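PDB 6TTB: formate dehydrogenase from Staphylococcus aureus, which catalyses the NAD-dependent oxidation of formate to carbon dioxide, with reduction of NAD. Local coordinates for residues Ser92-Pro97 and Ala114-Val119; Ile191-Phe196 and Ala242-Ala247; Leu271-Arg276 and Gln295-Asp300. One frame throughout, in Å; residues are numbered along the deposited sequence.

From the N terminus, the three contacts follow one another in series; none nests in or crosses another. Contact 1 closes a short excursion holding helix 102-106 and joins two strands of the five-stranded sheet. Contact 2 closes the longest loop, 45 residues with helix 198-207, strand 213-217 and helix 233-239. Contact 3 closes the unit running through helix 282-291. Contacts 2 and 3 share the seven-stranded sheet, where 242-245 and 269-273 are neighbours and I243 O lies 2.7 Å from V272 N, a probable hydrogen bond. Contact 1 stands apart, with its centre 21 Å or more from the others. NAD touches all three and lies between the two sheets.

Contact 1: Ser92-Pro97 and Ala114-Val119; sequences SAPFYP and AITAGV. With NAD (nicotinamide-adenine-dinucleotide), chain C.
P94 and T116 set their side chains across each other at about a right angle. The methyl CG2 of T116 meets the proline ring at CD, 4.0 Å away. With chi1 at -58°, OG1 stands anti to the carbonyl carbon and CG2 anti to the backbone N, leaving the methyl to meet the proline. That hydroxyl is hydrogen-bonded to the OG of S121. The P94 ring also packs on F95. Its CD atom sits 4.2 Å above the plane of the F95 ring, over the centre. The F95 ring in turn points an edge at the cofactor. Its CE1 is 3.4 Å from the carboxamide O7N of NAD, which lies in the ring plane. H324 meets the same ring edge to face, and L176 of the second subunit packs on it. Next to the proline in the chain, A93 meets A117, CB to CB 4.2 Å. V119 turns away from the 92-97 segment and places CG1 3.7 Å from C6N of the nicotinamide. The backbone carries the strand pairing. S92 N donates to I115 O at 3.2 Å. The amide of A117 returns a bond to S92 O, although its modelled length is doubtfully short. A type I turn from A93 to Y96 then swings the chain off the sheet, while A117 centres an inverse gamma turn. G118 follows with backbone angles that suit glycine. Two neighbouring parallel strands thus end in loops that meet the nicotinamide. The C-terminal ends of the strands of this Rossmann-like parallel sheet face the cofactor cleft.

Contact 2: Ile191-Phe196 and Ala242-Ala247; sequences IGIFGF and AITIHA. With NAD (nicotinamide-adenine-dinucleotide), chain C.
The backbone N of H246 donates to F194 O at 2.8 Å, with an N-H...O angle of 164°. It is the last of four bonds that pair strands 191-194 and 242-245 in parallel. The others run from G192 N to A242 O, from T244 N to G192 O and from F194 N to T244 O. On one side of the sheet, I193 and T244 lie side by side, CG1 to CG2 4.1 Å. The hydroxyl OG1 of T244 is hydrogen-bonded to NE2 of H246, 2.7 Å, which ties the imidazole to the strand. On the other side, with CG anti to the backbone N (chi1 -179°), the F194 ring reaches I245, A247 and the adenine. I245 CG2 meets the edge of the ring, and A247 CB packs on CE2. C2A of the NAD adenine lies over one face of the ring, offset toward the rim. A247 O accepts a weak bond from O3D of the nicotinamide ribose, 3.1 Å. G195, with positive phi, turns the chain beside the adenine. It fits the first glycine of a GxGxxG motif with G197 and G200. R198 N and I199 N beyond it bind NAD, as in the dinucleotide-binding turn of a Rossmann fold.

Contact 3: Leu271-Arg276 and Gln295-Asp300; sequences LVNTAR and QGYAGD. With NAD (nicotinamide-adenine-dinucleotide), chain C.
A beta-alpha-beta unit of the NAD-binding domain brings L271 beside Y297. Strands 269-273 and 294-299 are its two parallel strands, and helix 282-291 is the crossover. Three backbone bonds pair the segments: L271 N to G296 O, A298 N to L271 O, and N273 N to A298 O, the last at 3.0 Å. On the helix side, L271 approaches Y297 obliquely. Its CG is 3.8 Å from CD2 of the ring, and its methyl CD2 lies at the ring edge, in plane. L285 of the helix packs on both. On the opposite side of the sheet, V272 CG2 meets A298 CB, and helix 144-160 covers them. N273 lies alongside Y297, with its amide turned 83° from the ring. Its CG is anti to the backbone N (chi1 169°), which carries the amide up to the hydroxyl. ND2 gives a weak bond to Y297 OH, 3.3 Å. It also donates to R276 O, 3.2 Å, from above the plane of that carbonyl. OD1 accepts from A275 N, 2.8 Å, forming an Asx turn. The oxygen and nitrogen of one amide thus hold A275 and R276 of the loop. T274 O and D300 OD1 both reach the carboxamide of NAD. N7N donates to T274 O at 3.3 Å, nearly straight at 171°, and only weakly to OD1. The other oxygen of D300, OD2, accepts from S326 N. R276 NE donates to the ribose hydroxyl O2D, while its NH1 forms a salt bridge with D122. These bonds hold both the carboxamide and the ribose, which is consistent with limited rotation of the carboxamide and a fixed ribose.

Contact 1: Ser92-Pro97 and Ala114-Val119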
loop_
_atom_site.group_PDB
_atom_site.type_symbol
_atom_site.label_atom_id
_atom_site.label_comp_id
_atom_site.label_asym_id
_atom_site.label_seq_id
_atom_site.Cartn_x
_atom_site.Cartn_y
_atom_site.Cartn_z
ATOM N N SER A 92 -23.905 -3.252 -17.709
ATOM C CA SER A 92 -22.442 -3.323 -17.722
ATOM C C SER A 92 -21.867 -2.785 -16.411
ATOM O O SER A 92 -22.601 -2.217 -15.606
ATOM C CB SER A 92 -21.854 -2.568 -18.884
ATOM O OG SER A 92 -21.993 -1.187 -18.657
ATOM N N ALA A 93 -20.537 -2.955 -16.240
ATOM C CA ALA A 93 -19.821 -2.492 -15.068
ATOM C C ALA A 93 -18.957 -1.299 -15.439
ATOM O O ALA A 93 -18.476 -1.187 -16.566
ATOM C CB ALA A 93 -18.984 -3.606 -14.553
ATOM N N PRO A 94 -18.664 -0.403 -14.493
ATOM C CA PRO A 94 -17.853 0.776 -14.790
ATOM C C PRO A 94 -16.422 0.396 -15.195
ATOM O O PRO A 94 -15.742 1.138 -15.934
ATOM C CB PRO A 94 -17.803 1.607 -13.489
ATOM C CG PRO A 94 -18.740 0.857 -12.492
ATOM C CD PRO A 94 -19.070 -0.499 -13.094
ATOM N N PHE A 95 -15.984 -0.785 -14.706
ATOM C CA PHE A 95 -14.674 -1.321 -14.979
ATOM C C PHE A 95 -14.531 -1.649 -16.468
ATOM O O PHE A 95 -13.426 -1.813 -16.975
ATOM C CB PHE A 95 -14.428 -2.517 -14.078
ATOM C CG PHE A 95 -15.094 -2.452 -12.733
ATOM C CD1 PHE A 95 -14.687 -1.525 -11.757
ATOM C CD2 PHE A 95 -16.058 -3.398 -12.381
ATOM C CE1 PHE A 95 -15.268 -1.531 -10.488
ATOM C CE2 PHE A 95 -16.664 -3.366 -11.126
ATOM C CZ PHE A 95 -16.259 -2.442 -10.188
ATOM N N TYR A 96 -15.642 -1.721 -17.174
ATOM C CA TYR A 96 -15.621 -2.242 -18.530
ATOM C C TYR A 96 -16.965 -1.904 -19.182
ATOM O O TYR A 96 -17.859 -2.764 -19.273
ATOM C CB TYR A 96 -15.276 -3.745 -18.503
ATOM C CG TYR A 96 -15.023 -4.383 -19.842
ATOM C CD1 TYR A 96 -16.070 -4.841 -20.596
ATOM C CD2 TYR A 96 -13.741 -4.536 -20.362
ATOM C CE1 TYR A 96 -15.861 -5.497 -21.794
ATOM C CE2 TYR A 96 -13.512 -5.139 -21.594
ATOM C CZ TYR A 96 -14.588 -5.627 -22.304
ATOM O OH TYR A 96 -14.451 -6.215 -23.532
ATOM N N PRO A 97 -17.200 -0.615 -19.492
ATOM C CA PRO A 97 -18.554 -0.120 -19.696
ATOM C C PRO A 97 -19.005 -0.182 -21.137
ATOM O O PRO A 97 -18.215 -0.045 -22.083
ATOM C CB PRO A 97 -18.517 1.329 -19.188
ATOM C CG PRO A 97 -17.048 1.740 -19.410
ATOM C CD PRO A 97 -16.220 0.454 -19.503
ATOM N N ALA A 114 -31.070 0.899 -17.812
ATOM C CA ALA A 114 -29.633 0.724 -17.902
ATOM C C ALA A 114 -29.084 0.439 -16.510
ATOM O O ALA A 114 -29.068 1.307 -15.634
ATOM C CB ALA A 114 -29.010 1.957 -18.497
ATOM N N ILE A 115 -28.672 -0.803 -16.298
ATOM C CA ILE A 115 -28.150 -1.164 -14.988
ATOM C C ILE A 115 -26.635 -1.072 -15.050
ATOM O O ILE A 115 -26.026 -1.617 -15.987
ATOM C CB ILE A 115 -28.582 -2.587 -14.630
ATOM C CG1 ILE A 115 -30.081 -2.817 -14.825
ATOM C CG2 ILE A 115 -28.128 -2.948 -13.232
ATOM C CD1 ILE A 115 -30.411 -4.221 -14.520
ATOM N N THR A 116 -26.061 -0.401 -14.055
ATOM C CA THR A 116 -24.639 -0.397 -13.829
ATOM C C THR A 116 -24.267 -1.545 -12.861
ATOM O O THR A 116 -24.412 -1.425 -11.641
ATOM C CB THR A 116 -24.213 0.941 -13.200
ATOM O OG1 THR A 116 -24.552 2.113 -13.979
ATOM C CG2 THR A 116 -22.764 0.953 -12.810
ATOM N N ALA A 117 -23.678 -2.625 -13.389
ATOM C CA ALA A 117 -23.195 -3.669 -12.503
ATOM C C ALA A 117 -22.034 -3.141 -11.676
ATOM O O ALA A 117 -20.907 -3.462 -11.930
ATOM C CB ALA A 117 -22.806 -4.934 -13.263
ATOM N N GLY A 118 -22.347 -2.456 -10.615
ATOM C CA GLY A 118 -21.363 -1.855 -9.770
ATOM C C GLY A 118 -21.873 -0.491 -9.336
ATOM O O GLY A 118 -23.106 -0.283 -9.260
ATOM N N VAL A 119 -20.930 0.445 -9.167
ATOM C CA VAL A 119 -21.263 1.820 -8.924
ATOM C C VAL A 119 -20.482 2.742 -9.885
ATOM O O VAL A 119 -19.251 2.716 -9.954
ATOM C CB VAL A 119 -21.014 2.117 -7.433
ATOM C CG1 VAL A 119 -20.769 3.591 -7.170
ATOM C CG2 VAL A 119 -22.213 1.633 -6.631
HETATM P PA NAD C . -21.040 9.140 -1.116
HETATM O O1A NAD C . -22.211 9.806 -1.756
HETATM O O2A NAD C . -21.172 8.376 0.188
HETATM O O5B NAD C . -19.792 10.156 -1.045
HETATM C C5B NAD C . -19.778 11.391 -1.789
HETATM C C4B NAD C . -19.787 12.531 -0.801
HETATM O O4B NAD C . -19.009 13.600 -1.372
HETATM C C3B NAD C . -21.183 13.108 -0.464
HETATM O O3B NAD C . -21.684 12.810 0.839
HETATM C C2B NAD C . -21.059 14.622 -0.680
HETATM O O2B NAD C . -21.444 15.380 0.447
HETATM C C1B NAD C . -19.594 14.843 -1.084
HETATM N N9A NAD C . -19.446 15.752 -2.226
HETATM C C8A NAD C . -20.455 16.183 -3.078
HETATM N N7A NAD C . -20.071 17.123 -3.910
HETATM C C5A NAD C . -18.760 17.411 -3.532
HETATM C C6A NAD C . -17.803 18.366 -3.984
HETATM N N6A NAD C . -18.041 19.292 -4.897
HETATM N N1A NAD C . -16.621 18.425 -3.321
HETATM C C2A NAD C . -16.384 17.522 -2.355
HETATM N N3A NAD C . -17.180 16.561 -1.878
HETATM C C4A NAD C . -18.364 16.557 -2.499
HETATM O O3 NAD C . -20.449 8.151 -2.163
HETATM P PN NAD C . -19.395 7.059 -1.800
HETATM O O1N NAD C . -20.163 5.771 -1.657
HETATM O O2N NAD C . -18.554 7.536 -0.651
HETATM O O5D NAD C . -18.519 7.050 -3.162
HETATM C C5D NAD C . -17.319 7.878 -3.243
HETATM C C4D NAD C . -16.914 7.921 -4.675
HETATM O O4D NAD C . -16.129 6.736 -4.951
HETATM C C3D NAD C . -18.127 7.914 -5.636
HETATM O O3D NAD C . -18.283 9.143 -6.331
HETATM C C2D NAD C . -17.894 6.705 -6.546
HETATM O O2D NAD C . -17.985 6.953 -7.943
HETATM C C1D NAD C . -16.499 6.211 -6.207
HETATM N N1N NAD C . -16.511 4.742 -6.144
HETATM C C2N NAD C . -15.596 3.996 -6.950
HETATM C C3N NAD C . -15.586 2.584 -6.905
HETATM C C7N NAD C . -14.429 1.798 -7.524
HETATM O O7N NAD C . -14.632 0.642 -7.893
HETATM N N7N NAD C . -13.218 2.380 -7.624
HETATM C C4N NAD C . -16.673 1.928 -6.218
HETATM C C5N NAD C . -17.589 2.685 -5.455
HETATM C C6N NAD C . -17.507 4.091 -5.457
#

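Contact 2: Ile191-Phe196 and Ala242-Ala247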
loop_
_atom_site.group_PDB
_atom_site.type_symbol
_atom_site.label_atom_id
_atom_site.label_comp_id
_atom_site.label_asym_id
_atom_site.label_seq_id
_atom_site.Cartn_x
_atom_site.Cartn_y
_atom_site.Cartn_z
ATOM N N ILE A 191 -3.715 13.614 6.768
ATOM C CA ILE A 191 -4.401 13.146 5.570
ATOM C C ILE A 191 -5.710 13.893 5.375
ATOM O O ILE A 191 -6.561 13.915 6.266
ATOM C CB ILE A 191 -4.633 11.605 5.545
ATOM C CG1 ILE A 191 -3.363 10.787 5.810
ATOM C CG2 ILE A 191 -5.212 11.224 4.222
ATOM C CD1 ILE A 191 -2.118 11.406 5.215
ATOM N N GLY A 192 -5.914 14.386 4.145
ATOM C CA GLY A 192 -7.118 15.109 3.797
ATOM C C GLY A 192 -8.030 14.214 2.996
ATOM O O GLY A 192 -7.582 13.586 2.025
ATOM N N ILE A 193 -9.274 14.059 3.488
ATOM C CA ILE A 193 -10.268 13.238 2.808
ATOM C C ILE A 193 -11.218 14.179 2.099
ATOM O O ILE A 193 -12.008 14.848 2.743
ATOM C CB ILE A 193 -11.004 12.251 3.794
ATOM C CG1 ILE A 193 -10.072 11.168 4.377
ATOM C CG2 ILE A 193 -12.234 11.624 3.172
ATOM C CD1 ILE A 193 -9.963 11.255 5.878
ATOM N N PHE A 194 -11.092 14.251 0.771
ATOM C CA PHE A 194 -11.994 15.044 -0.025
ATOM C C PHE A 194 -13.251 14.241 -0.305
ATOM O O PHE A 194 -13.250 13.378 -1.157
ATOM C CB PHE A 194 -11.334 15.370 -1.332
ATOM C CG PHE A 194 -12.178 16.209 -2.241
ATOM C CD1 PHE A 194 -12.438 17.557 -1.941
ATOM C CD2 PHE A 194 -12.687 15.674 -3.422
ATOM C CE1 PHE A 194 -13.217 18.326 -2.793
ATOM C CE2 PHE A 194 -13.399 16.456 -4.315
ATOM C CZ PHE A 194 -13.715 17.761 -3.975
ATOM N N GLY A 195 -14.331 14.521 0.446
ATOM C CA GLY A 195 -15.606 13.863 0.221
ATOM C C GLY A 195 -15.848 12.803 1.260
ATOM O O GLY A 195 -15.244 11.732 1.242
ATOM N N PHE A 196 -16.662 13.174 2.229
ATOM C CA PHE A 196 -16.711 12.467 3.486
ATOM C C PHE A 196 -18.055 11.791 3.532
ATOM O O PHE A 196 -18.811 12.006 4.430
ATOM C CB PHE A 196 -16.442 13.443 4.646
ATOM C CG PHE A 196 -15.943 12.794 5.910
ATOM C CD1 PHE A 196 -14.791 12.036 5.904
ATOM C CD2 PHE A 196 -16.610 12.969 7.122
ATOM C CE1 PHE A 196 -14.350 11.412 7.074
ATOM C CE2 PHE A 196 -16.170 12.359 8.290
ATOM C CZ PHE A 196 -15.038 11.572 8.263
ATOM N N ALA A 242 -1.095 14.104 2.333
ATOM C CA ALA A 242 -1.612 13.553 1.085
ATOM C C ALA A 242 -3.105 13.595 1.127
ATOM O O ALA A 242 -3.668 13.735 2.202
ATOM C CB ALA A 242 -1.159 12.154 0.890
ATOM N N ILE A 243 -3.735 13.419 -0.035
ATOM C CA ILE A 243 -5.168 13.570 -0.159
ATOM C C ILE A 243 -5.738 12.362 -0.874
ATOM O O ILE A 243 -5.205 11.894 -1.904
ATOM C CB ILE A 243 -5.482 14.847 -0.958
ATOM C CG1 ILE A 243 -5.178 16.117 -0.153
ATOM C CG2 ILE A 243 -6.915 14.848 -1.433
ATOM C CD1 ILE A 243 -5.065 17.394 -0.979
ATOM N N THR A 244 -6.871 11.892 -0.381
ATOM C CA THR A 244 -7.578 10.831 -1.051
ATOM C C THR A 244 -8.961 11.347 -1.377
ATOM O O THR A 244 -9.577 12.036 -0.545
ATOM C CB THR A 244 -7.529 9.525 -0.221
ATOM O OG1 THR A 244 -8.228 8.472 -0.866
ATOM C CG2 THR A 244 -8.091 9.624 1.169
ATOM N N ILE A 245 -9.452 10.964 -2.561
ATOM C CA ILE A 245 -10.674 11.504 -3.162
ATOM C C ILE A 245 -11.788 10.500 -3.003
ATOM O O ILE A 245 -11.655 9.345 -3.437
ATOM C CB ILE A 245 -10.438 11.734 -4.655
ATOM C CG1 ILE A 245 -9.125 12.483 -4.912
ATOM C CG2 ILE A 245 -11.642 12.327 -5.326
ATOM C CD1 ILE A 245 -9.201 13.943 -5.117
ATOM N N HIS A 246 -12.896 10.949 -2.454
ATOM C CA HIS A 246 -14.068 10.084 -2.309
ATOM C C HIS A 246 -15.307 10.857 -2.661
ATOM O O HIS A 246 -16.310 10.752 -1.967
ATOM C CB HIS A 246 -14.129 9.396 -0.901
ATOM C CG HIS A 246 -12.880 8.619 -0.646
ATOM N ND1 HIS A 246 -12.615 7.446 -1.328
ATOM C CD2 HIS A 246 -11.696 9.000 -0.059
ATOM C CE1 HIS A 246 -11.412 7.033 -1.003
ATOM N NE2 HIS A 246 -10.819 7.990 -0.229
ATOM N N ALA A 247 -15.185 11.676 -3.708
ATOM C CA ALA A 247 -16.245 12.565 -4.152
ATOM C C ALA A 247 -16.821 12.028 -5.465
ATOM O O ALA A 247 -16.106 11.400 -6.256
ATOM C CB ALA A 247 -15.669 13.950 -4.337
HETATM P PA NAD C . -21.040 9.140 -1.116
HETATM O O1A NAD C . -22.211 9.806 -1.756
HETATM O O2A NAD C . -21.172 8.376 0.188
HETATM O O5B NAD C . -19.792 10.156 -1.045
HETATM C C5B NAD C . -19.778 11.391 -1.789
HETATM C C4B NAD C . -19.787 12.531 -0.801
HETATM O O4B NAD C . -19.009 13.600 -1.372
HETATM C C3B NAD C . -21.183 13.108 -0.464
HETATM O O3B NAD C . -21.684 12.810 0.839
HETATM C C2B NAD C . -21.059 14.622 -0.680
HETATM O O2B NAD C . -21.444 15.380 0.447
HETATM C C1B NAD C . -19.594 14.843 -1.084
HETATM N N9A NAD C . -19.446 15.752 -2.226
HETATM C C8A NAD C . -20.455 16.183 -3.078
HETATM N N7A NAD C . -20.071 17.123 -3.910
HETATM C C5A NAD C . -18.760 17.411 -3.532
HETATM C C6A NAD C . -17.803 18.366 -3.984
HETATM N N6A NAD C . -18.041 19.292 -4.897
HETATM N N1A NAD C . -16.621 18.425 -3.321
HETATM C C2A NAD C . -16.384 17.522 -2.355
HETATM N N3A NAD C . -17.180 16.561 -1.878
HETATM C C4A NAD C . -18.364 16.557 -2.499
HETATM O O3 NAD C . -20.449 8.151 -2.163
HETATM P PN NAD C . -19.395 7.059 -1.800
HETATM O O1N NAD C . -20.163 5.771 -1.657
HETATM O O2N NAD C . -18.554 7.536 -0.651
HETATM O O5D NAD C . -18.519 7.050 -3.162
HETATM C C5D NAD C . -17.319 7.878 -3.243
HETATM C C4D NAD C . -16.914 7.921 -4.675
HETATM O O4D NAD C . -16.129 6.736 -4.951
HETATM C C3D NAD C . -18.127 7.914 -5.636
HETATM O O3D NAD C . -18.283 9.143 -6.331
HETATM C C2D NAD C . -17.894 6.705 -6.546
HETATM O O2D NAD C . -17.985 6.953 -7.943
HETATM C C1D NAD C . -16.499 6.211 -6.207
HETATM N N1N NAD C . -16.511 4.742 -6.144
HETATM C C2N NAD C . -15.596 3.996 -6.950
HETATM C C3N NAD C . -15.586 2.584 -6.905
HETATM C C7N NAD C . -14.429 1.798 -7.524
HETATM O O7N NAD C . -14.632 0.642 -7.893
HETATM N N7N NAD C . -13.218 2.380 -7.624
HETATM C C4N NAD C . -16.673 1.928 -6.218
HETATM C C5N NAD C . -17.589 2.685 -5.455
HETATM C C6N NAD C . -17.507 4.091 -5.457
#

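Contact 3: Leu271-Arg276 and Gln295-Asp300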
loop_
_atom_site.group_PDB
_atom_site.type_symbol
_atom_site.label_atom_id
_atom_site.label_comp_id
_atom_site.label_asym_id
_atom_site.label_seq_id
_atom_site.Cartn_x
_atom_site.Cartn_y
_atom_site.Cartn_z
ATOM N N LEU A 271 -1.290 11.960 -3.796
ATOM C CA LEU A 271 -2.666 12.066 -4.210
ATOM C C LEU A 271 -3.155 10.691 -4.535
ATOM O O LEU A 271 -2.507 9.990 -5.333
ATOM C CB LEU A 271 -2.767 12.953 -5.482
ATOM C CG LEU A 271 -4.193 13.295 -5.962
ATOM C CD1 LEU A 271 -5.046 13.923 -4.862
ATOM C CD2 LEU A 271 -4.155 14.168 -7.126
ATOM N N VAL A 272 -4.356 10.375 -4.003
ATOM C CA VAL A 272 -4.941 9.077 -4.238
ATOM C C VAL A 272 -6.363 9.306 -4.651
ATOM O O VAL A 272 -7.095 10.047 -4.016
ATOM C CB VAL A 272 -4.860 8.137 -3.030
ATOM C CG1 VAL A 272 -5.849 6.987 -3.123
ATOM C CG2 VAL A 272 -3.494 7.569 -2.926
ATOM N N ASN A 273 -6.712 8.674 -5.756
ATOM C CA ASN A 273 -7.994 8.879 -6.341
ATOM C C ASN A 273 -8.493 7.541 -6.854
ATOM O O ASN A 273 -8.065 7.077 -7.901
ATOM C CB ASN A 273 -7.938 9.917 -7.422
ATOM C CG ASN A 273 -9.221 9.949 -8.215
ATOM O OD1 ASN A 273 -10.276 9.510 -7.708
ATOM N ND2 ASN A 273 -9.155 10.491 -9.456
ATOM N N THR A 274 -9.378 6.946 -6.068
ATOM C CA THR A 274 -10.124 5.806 -6.447
ATOM C C THR A 274 -11.624 6.172 -6.579
ATOM O O THR A 274 -12.514 5.306 -6.322
ATOM C CB THR A 274 -10.084 4.874 -5.263
ATOM O OG1 THR A 274 -10.468 5.676 -4.116
ATOM C CG2 THR A 274 -8.728 4.230 -5.123
ATOM N N ALA A 275 -11.919 7.470 -6.850
ATOM C CA ALA A 275 -13.296 7.905 -7.051
ATOM C C ALA A 275 -13.603 7.902 -8.551
ATOM O O ALA A 275 -14.073 6.888 -9.054
ATOM C CB ALA A 275 -13.601 9.191 -6.350
ATOM N N ARG A 276 -13.266 8.962 -9.294
ATOM C CA ARG A 276 -13.362 8.836 -10.753
ATOM C C ARG A 276 -12.228 9.582 -11.459
ATOM O O ARG A 276 -11.914 10.699 -11.107
ATOM C CB ARG A 276 -14.753 9.150 -11.360
ATOM C CG ARG A 276 -15.948 8.981 -10.437
ATOM C CD ARG A 276 -17.053 8.111 -11.001
ATOM N NE ARG A 276 -18.249 8.192 -10.132
ATOM C CZ ARG A 276 -19.429 8.716 -10.480
ATOM N NH1 ARG A 276 -19.598 9.216 -11.690
ATOM N NH2 ARG A 276 -20.418 8.785 -9.598
ATOM N N GLN A 295 4.817 14.094 -4.923
ATOM C CA GLN A 295 5.735 12.990 -4.689
ATOM C C GLN A 295 5.225 11.712 -5.344
ATOM O O GLN A 295 6.028 10.928 -5.833
ATOM C CB GLN A 295 6.105 12.823 -3.190
ATOM C CG GLN A 295 7.483 12.192 -2.954
ATOM C CD GLN A 295 8.462 12.447 -4.105
ATOM O OE1 GLN A 295 8.555 13.572 -4.662
ATOM N NE2 GLN A 295 9.214 11.406 -4.475
ATOM N N GLY A 296 3.890 11.510 -5.375
ATOM C CA GLY A 296 3.315 10.292 -5.970
ATOM C C GLY A 296 1.825 10.412 -6.222
ATOM O O GLY A 296 1.174 11.227 -5.550
ATOM N N TYR A 297 1.289 9.569 -7.177
ATOM C CA TYR A 297 -0.174 9.392 -7.382
ATOM C C TYR A 297 -0.496 7.900 -7.461
ATOM O O TYR A 297 0.212 7.116 -8.138
ATOM C CB TYR A 297 -0.702 10.123 -8.641
ATOM C CG TYR A 297 -2.177 9.905 -9.023
ATOM C CD1 TYR A 297 -2.564 8.818 -9.783
ATOM C CD2 TYR A 297 -3.179 10.817 -8.692
ATOM C CE1 TYR A 297 -3.859 8.645 -10.233
ATOM C CE2 TYR A 297 -4.515 10.617 -9.070
ATOM C CZ TYR A 297 -4.856 9.536 -9.873
ATOM O OH TYR A 297 -6.173 9.261 -10.240
ATOM N N ALA A 298 -1.550 7.512 -6.740
ATOM C CA ALA A 298 -2.176 6.214 -6.955
ATOM C C ALA A 298 -3.676 6.359 -7.056
ATOM O O ALA A 298 -4.222 7.467 -6.887
ATOM C CB ALA A 298 -1.814 5.214 -5.894
ATOM N N GLY A 299 -4.317 5.196 -7.310
ATOM C CA GLY A 299 -5.728 5.056 -7.603
ATOM C C GLY A 299 -5.939 4.030 -8.679
ATOM O O GLY A 299 -4.979 3.581 -9.251
ATOM N N ASP A 300 -7.206 3.762 -9.028
ATOM C CA ASP A 300 -7.554 2.684 -9.953
ATOM C C ASP A 300 -8.623 3.140 -10.976
ATOM O O ASP A 300 -9.289 2.266 -11.604
ATOM C CB ASP A 300 -7.991 1.409 -9.213
ATOM C CG ASP A 300 -9.425 1.457 -8.654
ATOM O OD1 ASP A 300 -9.938 2.591 -8.354
ATOM O OD2 ASP A 300 -10.050 0.372 -8.530
HETATM P PA NAD C . -21.040 9.140 -1.116
HETATM O O1A NAD C . -22.211 9.806 -1.756
HETATM O O2A NAD C . -21.172 8.376 0.188
HETATM O O5B NAD C . -19.792 10.156 -1.045
HETATM C C5B NAD C . -19.778 11.391 -1.789
HETATM C C4B NAD C . -19.787 12.531 -0.801
HETATM O O4B NAD C . -19.009 13.600 -1.372
HETATM C C3B NAD C . -21.183 13.108 -0.464
HETATM O O3B NAD C . -21.684 12.810 0.839
HETATM C C2B NAD C . -21.059 14.622 -0.680
HETATM O O2B NAD C . -21.444 15.380 0.447
HETATM C C1B NAD C . -19.594 14.843 -1.084
HETATM N N9A NAD C . -19.446 15.752 -2.226
HETATM C C8A NAD C . -20.455 16.183 -3.078
HETATM N N7A NAD C . -20.071 17.123 -3.910
HETATM C C5A NAD C . -18.760 17.411 -3.532
HETATM C C6A NAD C . -17.803 18.366 -3.984
HETATM N N6A NAD C . -18.041 19.292 -4.897
HETATM N N1A NAD C . -16.621 18.425 -3.321
HETATM C C2A NAD C . -16.384 17.522 -2.355
HETATM N N3A NAD C . -17.180 16.561 -1.878
HETATM C C4A NAD C . -18.364 16.557 -2.499
HETATM O O3 NAD C . -20.449 8.151 -2.163
HETATM P PN NAD C . -19.395 7.059 -1.800
HETATM O O1N NAD C . -20.163 5.771 -1.657
HETATM O O2N NAD C . -18.554 7.536 -0.651
HETATM O O5D NAD C . -18.519 7.050 -3.162
HETATM C C5D NAD C . -17.319 7.878 -3.243
HETATM C C4D NAD C . -16.914 7.921 -4.675
HETATM O O4D NAD C . -16.129 6.736 -4.951
HETATM C C3D NAD C . -18.127 7.914 -5.636
HETATM O O3D NAD C . -18.283 9.143 -6.331
HETATM C C2D NAD C . -17.894 6.705 -6.546
HETATM O O2D NAD C . -17.985 6.953 -7.943
HETATM C C1D NAD C . -16.499 6.211 -6.207
HETATM N N1N NAD C . -16.511 4.742 -6.144
HETATM C C2N NAD C . -15.596 3.996 -6.950
HETATM C C3N NAD C . -15.586 2.584 -6.905
HETATM C C7N NAD C . -14.429 1.798 -7.524
HETATM O O7N NAD C . -14.632 0.642 -7.893
HETATM N N7N NAD C . -13.218 2.380 -7.624
HETATM C C4N NAD C . -16.673 1.928 -6.218
HETATM C C5N NAD C . -17.589 2.685 -5.455
HETATM C C6N NAD C . -17.507 4.091 -5.457
#